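Local coordinates for ABC-type transport auxiliary lipoprotein component domain-containing protein (Xanthomonas campestris pv. campestris, PDB 2IQI) that is of unknown function but is probably the auxiliary lipoprotein component of an ABC-type transport system, at residues A[111-122]-A[153-162]. Numbering follows the deposited sequence.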
ATOM      1  N   GLU A 111       7.751   7.730  -0.197  1.00 39.54           N
ATOM      2  CA  GLU A 111       8.557   8.905  -0.475  1.00 40.48           C
ATOM      3  C   GLU A 111       8.758   9.182  -1.953  1.00 39.93           C
ATOM      4  O   GLU A 111       8.747   8.276  -2.781  1.00 39.87           O
ATOM      5  CB  GLU A 111       9.910   8.783   0.224  1.00 39.35           C
ATOM      6  CG  GLU A 111      10.744   7.600  -0.293  1.00 42.27           C
ATOM      7  CD  GLU A 111      11.984   7.316   0.553  1.00 43.45           C
ATOM      8  OE1 GLU A 111      13.104   7.516   0.039  1.00 47.71           O
ATOM      9  OE2 GLU A 111      11.848   6.910   1.733  1.00 48.12           O
ATOM     10  N   SER A 112       8.931  10.456  -2.270  1.00 40.05           N
ATOM     11  CA  SER A 112       9.431  10.856  -3.573  1.00 40.45           C
ATOM     12  C   SER A 112      10.944  10.719  -3.578  1.00 40.72           C
ATOM     13  O   SER A 112      11.626  11.418  -2.856  1.00 40.85           O
ATOM     14  CB  SER A 112       9.043  12.283  -3.835  1.00 39.83           C
ATOM     15  OG  SER A 112       9.363  12.609  -5.144  1.00 41.23           O
ATOM     16  N   ASP A 113      11.465   9.780  -4.359  1.00 41.90           N
ATOM     17  CA  ASP A 113      12.887   9.405  -4.281  1.00 42.79           C
ATOM     18  C   ASP A 113      13.619   9.809  -5.542  1.00 42.82           C
ATOM     19  O   ASP A 113      13.291   9.339  -6.640  1.00 42.57           O
ATOM     20  CB  ASP A 113      13.013   7.905  -4.031  1.00 42.91           C
ATOM     21  CG  ASP A 113      14.472   7.418  -3.881  1.00 44.62           C
ATOM     22  OD1 ASP A 113      15.404   8.214  -3.587  1.00 43.63           O
ATOM     23  OD2 ASP A 113      14.666   6.177  -4.040  1.00 45.76           O
ATOM     24  N   TYR A 114      14.593  10.701  -5.383  1.00 43.08           N
ATOM     25  CA  TYR A 114      15.329  11.219  -6.542  1.00 43.67           C
ATOM     26  C   TYR A 114      16.304  10.195  -7.067  1.00 43.90           C
ATOM     27  O   TYR A 114      16.582  10.167  -8.256  1.00 43.15           O
ATOM     28  CB  TYR A 114      16.035  12.547  -6.251  1.00 43.12           C
ATOM     29  CG  TYR A 114      15.187  13.761  -6.501  1.00 42.35           C
ATOM     30  CD1 TYR A 114      15.279  14.470  -7.715  1.00 42.76           C
ATOM     31  CD2 TYR A 114      14.290  14.211  -5.530  1.00 39.26           C
ATOM     32  CE1 TYR A 114      14.489  15.608  -7.939  1.00 42.95           C
ATOM     33  CE2 TYR A 114      13.509  15.321  -5.730  1.00 40.77           C
ATOM     34  CZ  TYR A 114      13.596  16.019  -6.928  1.00 43.51           C
ATOM     35  OH  TYR A 114      12.794  17.125  -7.091  1.00 44.55           O
ATOM     36  N   ALA A 115      16.796   9.355  -6.156  1.00 45.40           N
ATOM     37  CA  ALA A 115      17.745   8.264  -6.452  1.00 47.13           C
ATOM     38  C   ALA A 115      18.915   8.696  -7.401  1.00 48.36           C
ATOM     39  O   ALA A 115      19.171   8.065  -8.441  1.00 48.26           O
ATOM     40  CB  ALA A 115      16.976   7.010  -6.974  1.00 45.63           C
ATOM     41  N   GLY A 116      19.604   9.787  -7.045  1.00 49.77           N
ATOM     42  CA  GLY A 116      20.562  10.424  -7.986  1.00 51.71           C
ATOM     43  C   GLY A 116      20.118  10.554  -9.456  1.00 52.11           C
ATOM     44  O   GLY A 116      20.876  10.284 -10.390  1.00 53.19           O
ATOM     45  N   GLN A 117      18.872  10.938  -9.668  1.00 51.98           N
ATOM     46  CA  GLN A 117      18.355  11.139 -11.002  1.00 51.29           C
ATOM     47  C   GLN A 117      17.875  12.554 -11.029  1.00 50.41           C
ATOM     48  O   GLN A 117      17.882  13.248 -10.027  1.00 49.68           O
ATOM     49  CB  GLN A 117      17.192  10.189 -11.281  1.00 51.27           C
ATOM     50  CG  GLN A 117      17.618   8.780 -11.631  1.00 54.56           C
ATOM     51  CD  GLN A 117      18.085   8.688 -13.064  1.00 59.15           C
ATOM     52  OE1 GLN A 117      18.808   9.564 -13.557  1.00 61.96           O
ATOM     53  NE2 GLN A 117      17.636   7.657 -13.761  1.00 59.81           N
ATOM     54  N   SER A 118      17.439  12.975 -12.192  1.00 50.67           N
ATOM     55  CA  SER A 118      17.027  14.344 -12.388  1.00 50.08           C
ATOM     56  C   SER A 118      15.597  14.486 -11.931  1.00 48.87           C
ATOM     57  O   SER A 118      15.260  15.515 -11.338  1.00 48.53           O
ATOM     58  CB  SER A 118      17.130  14.706 -13.852  1.00 50.16           C
ATOM     59  OG  SER A 118      17.822  15.912 -13.909  1.00 53.34           O
ATOM     60  N   LEU A 119      14.782  13.447 -12.217  1.00 47.13           N
ATOM     61  CA  LEU A 119      13.371  13.351 -11.769  1.00 45.19           C
ATOM     62  C   LEU A 119      13.145  12.184 -10.779  1.00 44.02           C
ATOM     63  O   LEU A 119      13.652  11.069 -10.997  1.00 44.16           O
ATOM     64  CB  LEU A 119      12.426  13.187 -12.957  1.00 44.96           C
ATOM     65  CG  LEU A 119      12.549  14.122 -14.150  1.00 43.98           C
ATOM     66  CD1 LEU A 119      11.863  13.488 -15.342  1.00 42.03           C
ATOM     67  CD2 LEU A 119      11.987  15.503 -13.820  1.00 43.65           C
ATOM     68  N   PRO A 120      12.338  12.418  -9.723  1.00 42.29           N
ATOM     69  CA  PRO A 120      12.236  11.454  -8.651  1.00 41.08           C
ATOM     70  C   PRO A 120      11.188  10.379  -8.957  1.00 40.23           C
ATOM     71  O   PRO A 120      10.349  10.545  -9.870  1.00 39.35           O
ATOM     72  CB  PRO A 120      11.749  12.304  -7.493  1.00 41.65           C
ATOM     73  CG  PRO A 120      10.811  13.287  -8.144  1.00 41.60           C
ATOM     74  CD  PRO A 120      11.420  13.559  -9.510  1.00 42.37           C
ATOM     75  N   ALA A 121      11.248   9.286  -8.197  1.00 38.78           N
ATOM     76  CA  ALA A 121      10.286   8.192  -8.331  1.00 37.58           C
ATOM     77  C   ALA A 121       9.433   8.112  -7.061  1.00 36.60           C
ATOM     78  O   ALA A 121       9.966   8.107  -5.949  1.00 35.52           O
ATOM     79  CB  ALA A 121      11.002   6.881  -8.583  1.00 36.26           C
ATOM     80  N   ALA A 122       8.110   8.070  -7.233  1.00 36.00           N
ATOM     81  CA  ALA A 122       7.227   7.807  -6.091  1.00 36.12           C
ATOM     82  C   ALA A 122       7.428   6.361  -5.685  1.00 35.21           C
ATOM     83  O   ALA A 122       7.244   5.472  -6.489  1.00 35.55           O
ATOM     84  CB  ALA A 122       5.797   8.056  -6.444  1.00 36.64           C
ATOM     85  N   THR A 153       9.250  17.627 -11.741  1.00 45.59           N
ATOM     86  CA  THR A 153       9.506  17.781 -10.320  1.00 45.43           C
ATOM     87  C   THR A 153       8.368  18.483  -9.534  1.00 45.82           C
ATOM     88  O   THR A 153       8.454  18.546  -8.308  1.00 45.26           O
ATOM     89  CB  THR A 153      10.852  18.522 -10.073  1.00 45.37           C
ATOM     90  OG1 THR A 153      10.788  19.809 -10.663  1.00 44.44           O
ATOM     91  CG2 THR A 153      12.011  17.798 -10.731  1.00 45.66           C
ATOM     92  N   ASP A 154       7.328  19.015 -10.208  1.00 46.07           N
ATOM     93  CA  ASP A 154       6.228  19.674  -9.476  1.00 47.32           C
ATOM     94  C   ASP A 154       5.492  18.633  -8.633  1.00 46.46           C
ATOM     95  O   ASP A 154       5.268  17.508  -9.076  1.00 46.66           O
ATOM     96  CB  ASP A 154       5.128  20.391 -10.331  1.00 49.10           C
ATOM     97  CG  ASP A 154       5.616  21.001 -11.695  1.00 53.96           C
ATOM     98  OD1 ASP A 154       6.795  21.444 -11.888  1.00 59.42           O
ATOM     99  OD2 ASP A 154       4.732  21.084 -12.594  1.00 57.48           O
ATOM    100  N   THR A 155       5.046  19.035  -7.452  1.00 45.03           N
ATOM    101  CA  THR A 155       4.332  18.124  -6.583  1.00 43.68           C
ATOM    102  C   THR A 155       3.130  17.453  -7.265  1.00 42.93           C
ATOM    103  O   THR A 155       2.915  16.254  -7.060  1.00 43.25           O
ATOM    104  CB  THR A 155       3.996  18.750  -5.204  1.00 43.31           C
ATOM    105  OG1 THR A 155       3.014  19.755  -5.372  1.00 44.09           O
ATOM    106  CG2 THR A 155       5.241  19.410  -4.595  1.00 43.35           C
ATOM    107  N   ALA A 156       2.388  18.168  -8.107  1.00 41.79           N
ATOM    108  CA  ALA A 156       1.323  17.496  -8.918  1.00 41.37           C
ATOM    109  C   ALA A 156       1.785  16.272  -9.759  1.00 41.06           C
ATOM    110  O   ALA A 156       1.045  15.284  -9.875  1.00 40.92           O
ATOM    111  CB  ALA A 156       0.578  18.469  -9.809  1.00 40.83           C
ATOM    112  N   ALA A 157       2.973  16.347 -10.363  1.00 39.90           N
ATOM    113  CA  ALA A 157       3.496  15.208 -11.093  1.00 39.13           C
ATOM    114  C   ALA A 157       3.837  14.062 -10.112  1.00 38.01           C
ATOM    115  O   ALA A 157       3.612  12.874 -10.396  1.00 37.11           O
ATOM    116  CB  ALA A 157       4.740  15.616 -11.959  1.00 38.94           C
ATOM    117  N   VAL A 158       4.356  14.451  -8.959  1.00 37.00           N
ATOM    118  CA  VAL A 158       4.763  13.508  -7.936  1.00 37.62           C
ATOM    119  C   VAL A 158       3.553  12.722  -7.378  1.00 38.29           C
ATOM    120  O   VAL A 158       3.620  11.504  -7.172  1.00 38.86           O
ATOM    121  CB  VAL A 158       5.526  14.234  -6.798  1.00 37.37           C
ATOM    122  CG1 VAL A 158       5.767  13.300  -5.636  1.00 37.02           C
ATOM    123  CG2 VAL A 158       6.845  14.761  -7.325  1.00 35.73           C
ATOM    124  N   ALA A 159       2.450  13.435  -7.159  1.00 37.78           N
ATOM    125  CA  ALA A 159       1.252  12.858  -6.629  1.00 37.04           C
ATOM    126  C   ALA A 159       0.646  11.912  -7.646  1.00 37.15           C
ATOM    127  O   ALA A 159       0.105  10.870  -7.286  1.00 37.56           O
ATOM    128  CB  ALA A 159       0.294  13.951  -6.282  1.00 36.89           C
ATOM    129  N   ALA A 160       0.725  12.281  -8.917  1.00 37.06           N
ATOM    130  CA  ALA A 160       0.247  11.434  -9.991  1.00 37.03           C
ATOM    131  C   ALA A 160       1.033  10.138 -10.024  1.00 37.28           C
ATOM    132  O   ALA A 160       0.454   9.061 -10.216  1.00 36.60           O
ATOM    133  CB  ALA A 160       0.371  12.122 -11.295  1.00 37.36           C
ATOM    134  N   ALA A 161       2.346  10.236  -9.809  1.00 37.03           N
ATOM    135  CA  ALA A 161       3.163   9.016  -9.730  1.00 37.09           C
ATOM    136  C   ALA A 161       2.793   8.149  -8.493  1.00 36.92           C
ATOM    137  O   ALA A 161       2.841   6.930  -8.533  1.00 36.47           O
ATOM    138  CB  ALA A 161       4.665   9.362  -9.752  1.00 36.26           C
ATOM    139  N   PHE A 162       2.408   8.802  -7.405  1.00 36.81           N
ATOM    140  CA  PHE A 162       2.051   8.107  -6.200  1.00 36.74           C
ATOM    141  C   PHE A 162       0.738   7.343  -6.390  1.00 37.79           C
ATOM    142  O   PHE A 162       0.561   6.268  -5.839  1.00 38.82           O
ATOM    143  CB  PHE A 162       1.943   9.090  -5.057  1.00 36.08           C
ATOM    144  CG  PHE A 162       3.178   9.197  -4.200  1.00 35.01           C
ATOM    145  CD1 PHE A 162       3.607   8.107  -3.418  1.00 33.90           C
ATOM    146  CD2 PHE A 162       3.869  10.404  -4.110  1.00 32.95           C
ATOM    147  CE1 PHE A 162       4.736   8.202  -2.589  1.00 34.30           C
ATOM    148  CE2 PHE A 162       4.976  10.532  -3.256  1.00 33.61           C
ATOM    149  CZ  PHE A 162       5.417   9.425  -2.491  1.00 35.41           C
TER
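F162, its chi1 of -97° lying off the staggered positions, swings its ring under A122, and T153, with CG2 anti to the carbonyl carbon (chi1 60°), turns that methyl to the loop before P120. The A122 methyl CB sits over the centre of one face of the F162 ring, 3.7 Å from the centroid and 13° off the normal, a CH-pi contact. The same methyl also packs on A161 CB at 3.7 Å, so A122 is seated on two successive residues of the helix. The far end of the F162 ring reaches the backbone where the chain turns its corner, with CZ near E111 C and E111 N at the ring edge, in plane; W65 meets the ring edge-to-face, and F110 meets it with planes about 10° apart. One turn earlier, V158 brings helix 155-185 against strand 112-113, CG1 lying 3.7 Å from S112 OG. That hydroxyl is also hydrogen-bonded to Y60 OH, so its polar need is met although it rests against a methyl. V158 CG2 lies between S112 OG and the P120 ring, 4.3 Å from CG of the latter, a loose contact. At the other end, T153 CG2 lies 3.8 Å from both L119 CD2 and Y114 OH. The Y114 ring in turn carries P120 CB over one face, which packs the two arms of the loop together. An Asx turn, D113 OD1 accepting from A115 N, shapes the start of that loop, while D113 and A121 pair through backbone hydrogen bonds in both directions. Side chains thus pack on side chains and on the corner backbone, setting a beta hairpin, strand 112-113 and the start of strand 121-132, against T153 and the first turns of helix 155-185, part of the helix-on-sheet layering of this alpha+beta domain.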